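Local atomic coordinates of DUF4973 domain-containing protein (Bacteroides thetaiotaomicron, PDB entry 4QNI), a protein that is of unknown function but probably serves as an auxiliary nutrient-binding protein of this gut bacterium. Residues 291-296 with 307-312. Sequence-based numbering, arbitrary orientation.
With EDO (1,2-ethanediol), chain E.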
loop_
_atom_site.group_PDB
_atom_site.type_symbol
_atom_site.label_atom_id
_atom_site.label_comp_id
_atom_site.label_asym_id
_atom_site.label_seq_id
_atom_site.Cartn_x
_atom_site.Cartn_y
_atom_site.Cartn_z
ATOM N N ASN A 291 -39.331 -16.618 -2.294
ATOM C CA ASN A 291 -40.579 -15.887 -2.488
ATOM C C ASN A 291 -40.763 -14.700 -1.541
ATOM O O ASN A 291 -41.856 -14.470 -1.013
ATOM C CB ASN A 291 -41.792 -16.839 -2.420
ATOM C CG ASN A 291 -41.756 -17.822 -3.546
ATOM O OD1 ASN A 291 -41.608 -17.445 -4.704
ATOM N ND2 ASN A 291 -41.807 -19.099 -3.225
ATOM N N VAL A 292 -39.702 -13.921 -1.384
ATOM C CA VAL A 292 -39.757 -12.676 -0.642
ATOM C C VAL A 292 -40.474 -11.736 -1.605
ATOM O O VAL A 292 -40.044 -11.586 -2.738
ATOM C CB VAL A 292 -38.358 -12.179 -0.216
ATOM C CG1 VAL A 292 -38.447 -10.829 0.469
ATOM C CG2 VAL A 292 -37.654 -13.196 0.672
ATOM N N ASP A 293 -41.616 -11.214 -1.215
ATOM C CA ASP A 293 -42.396 -10.360 -2.088
ATOM C C ASP A 293 -43.158 -9.329 -1.250
ATOM O O ASP A 293 -44.158 -9.661 -0.606
ATOM C CB ASP A 293 -43.369 -11.230 -2.950
ATOM C CG ASP A 293 -43.976 -10.508 -4.134
ATOM O OD1 ASP A 293 -43.995 -9.257 -4.127
ATOM O OD2 ASP A 293 -44.517 -11.180 -5.015
ATOM N N TYR A 294 -42.673 -8.093 -1.242
ATOM C CA TYR A 294 -43.338 -7.025 -0.505
ATOM C C TYR A 294 -43.120 -5.652 -1.166
ATOM O O TYR A 294 -42.239 -5.452 -2.027
ATOM C CB TYR A 294 -42.934 -6.999 0.991
ATOM C CG TYR A 294 -41.499 -6.612 1.262
ATOM C CD1 TYR A 294 -41.129 -5.274 1.390
ATOM C CD2 TYR A 294 -40.530 -7.579 1.491
ATOM C CE1 TYR A 294 -39.808 -4.909 1.663
ATOM C CE2 TYR A 294 -39.202 -7.230 1.741
ATOM C CZ TYR A 294 -38.851 -5.891 1.851
ATOM O OH TYR A 294 -37.558 -5.538 2.127
ATOM N N TYR A 295 -43.955 -4.713 -0.726
ATOM C CA TYR A 295 -43.983 -3.322 -1.136
ATOM C C TYR A 295 -43.834 -2.386 0.065
ATOM O O TYR A 295 -44.395 -2.670 1.123
ATOM C CB TYR A 295 -45.316 -3.017 -1.802
ATOM C CG TYR A 295 -45.581 -3.742 -3.092
ATOM C CD1 TYR A 295 -46.193 -4.995 -3.096
ATOM C CD2 TYR A 295 -45.359 -3.122 -4.317
ATOM C CE1 TYR A 295 -46.501 -5.646 -4.292
ATOM C CE2 TYR A 295 -45.695 -3.746 -5.514
ATOM C CZ TYR A 295 -46.251 -5.018 -5.498
ATOM O OH TYR A 295 -46.577 -5.641 -6.674
ATOM N N PHE A 296 -43.171 -1.234 -0.117
ATOM C CA PHE A 296 -43.074 -0.215 0.933
ATOM C C PHE A 296 -42.787 1.141 0.311
ATOM O O PHE A 296 -42.278 1.207 -0.809
ATOM C CB PHE A 296 -42.002 -0.573 1.998
ATOM C CG PHE A 296 -40.582 -0.277 1.590
ATOM C CD1 PHE A 296 -39.880 -1.153 0.771
ATOM C CD2 PHE A 296 -39.943 0.884 2.023
ATOM C CE1 PHE A 296 -38.568 -0.877 0.391
ATOM C CE2 PHE A 296 -38.631 1.164 1.637
ATOM C CZ PHE A 296 -37.947 0.272 0.836
ATOM N N ARG A 307 -42.378 4.399 -3.931
ATOM C CA ARG A 307 -42.904 3.080 -3.603
ATOM C C ARG A 307 -42.082 1.983 -4.280
ATOM O O ARG A 307 -42.045 1.884 -5.512
ATOM C CB ARG A 307 -44.381 2.971 -3.973
ATOM C CG ARG A 307 -44.990 1.663 -3.504
ATOM C CD ARG A 307 -46.474 1.819 -3.287
ATOM N NE ARG A 307 -47.076 0.646 -2.656
ATOM C CZ ARG A 307 -47.065 0.398 -1.352
ATOM N NH1 ARG A 307 -46.450 1.229 -0.516
ATOM N NH2 ARG A 307 -47.671 -0.678 -0.871
ATOM N N TYR A 308 -41.415 1.161 -3.462
ATOM C CA TYR A 308 -40.589 0.068 -3.964
ATOM C C TYR A 308 -41.272 -1.262 -3.883
ATOM O O TYR A 308 -42.020 -1.512 -2.938
ATOM C CB TYR A 308 -39.283 -0.029 -3.173
ATOM C CG TYR A 308 -38.303 1.070 -3.493
ATOM C CD1 TYR A 308 -37.496 1.001 -4.622
ATOM C CD2 TYR A 308 -38.165 2.171 -2.654
ATOM C CE1 TYR A 308 -36.573 1.996 -4.913
ATOM C CE2 TYR A 308 -37.247 3.179 -2.936
ATOM C CZ TYR A 308 -36.451 3.087 -4.069
ATOM O OH TYR A 308 -35.532 4.062 -4.378
ATOM N N HIS A 309 -40.998 -2.120 -4.880
ATOM C CA HIS A 309 -41.382 -3.511 -4.923
ATOM C C HIS A 309 -40.099 -4.331 -4.756
ATOM O O HIS A 309 -39.224 -4.309 -5.621
ATOM C CB HIS A 309 -42.157 -3.884 -6.196
ATOM C CG HIS A 309 -42.727 -5.279 -6.176
ATOM N ND1 HIS A 309 -43.348 -5.817 -7.289
ATOM C CD2 HIS A 309 -42.762 -6.197 -5.176
ATOM C CE1 HIS A 309 -43.733 -7.035 -6.936
ATOM N NE2 HIS A 309 -43.394 -7.310 -5.676
ATOM N N VAL A 310 -39.974 -4.997 -3.613
ATOM C CA VAL A 310 -38.829 -5.840 -3.236
ATOM C C VAL A 310 -39.268 -7.280 -3.434
ATOM O O VAL A 310 -40.293 -7.677 -2.871
ATOM C CB VAL A 310 -38.411 -5.533 -1.775
ATOM C CG1 VAL A 310 -37.204 -6.365 -1.344
ATOM C CG2 VAL A 310 -38.162 -4.033 -1.590
ATOM N N LYS A 311 -38.526 -8.059 -4.252
ATOM C CA LYS A 311 -38.941 -9.417 -4.586
ATOM C C LYS A 311 -37.764 -10.328 -4.947
ATOM O O LYS A 311 -36.803 -9.875 -5.569
ATOM C CB LYS A 311 -39.922 -9.346 -5.771
ATOM C CG LYS A 311 -40.617 -10.631 -6.148
ATOM C CD LYS A 311 -41.493 -10.379 -7.332
ATOM C CE LYS A 311 -42.101 -11.633 -7.894
ATOM N NZ LYS A 311 -43.012 -11.324 -9.036
ATOM N N GLY A 312 -37.878 -11.613 -4.587
ATOM C CA GLY A 312 -36.864 -12.597 -4.897
ATOM C C GLY A 312 -36.438 -13.534 -3.788
ATOM O O GLY A 312 -37.208 -13.882 -2.875
HETATM C C1 EDO E . -34.635 -7.914 2.338
HETATM O O1 EDO E . -35.939 -7.453 2.632
HETATM C C2 EDO E . -34.342 -7.746 0.858
HETATM O O2 EDO E . -34.201 -6.374 0.545
HETATM O O HOH W 1 -45.389 -9.931 -7.326
#
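H309 lies flat against one face of the Y295 ring and reaches past it to the carboxylate of D293. Followed outward, its CB sits 3.6 Å from Y295 CE2; CG, placed opposite the backbone N by a chi1 of -172°, packs against the same ring atom; ND1 faces Y295 CZ; CE1 comes closest to the Y295 hydroxyl, 3.2 Å from OH; and CD2 comes edge-on to the carbonyl O of Y294, 3.3 Å away. At the tip, NE2 donates to D293 OD1 over 2.6 Å, nearly straight at 165°, meeting the oxygen on its syn side but well out of the carboxylate plane. The two rings form a face-to-face stack, centroids 3.9 Å apart and planes 16° from parallel. ND1 is hydrogen-bonded to E196, so the imidazole is held at both nitrogens and its rotation is fixed. With an alanine in place of H309, D293 OD1 would probably lose its donor and the Y295 ring its stacking partner. D293 OD2 takes a hydrogen bond from a water that also accepts from K311 NZ, linking two charges 4.3 Å apart. On the other face of the sheet, V310 CB rests over the Y294 ring, 3.8 Å from its centroid, while V310 CG2 meets the edge of F296. Y294 OH hydrogen-bonds the backbone N of G221 and a bound ethanediol, probably from the crystallisation liquor. Paired backbone bonds at V292–G312, Y294–V310 and F296–Y308 join the strands, flanked by 260-275 and 180-188, as an antiparallel beta hairpin within the large sheet of the BT_3044-like C-terminal domain.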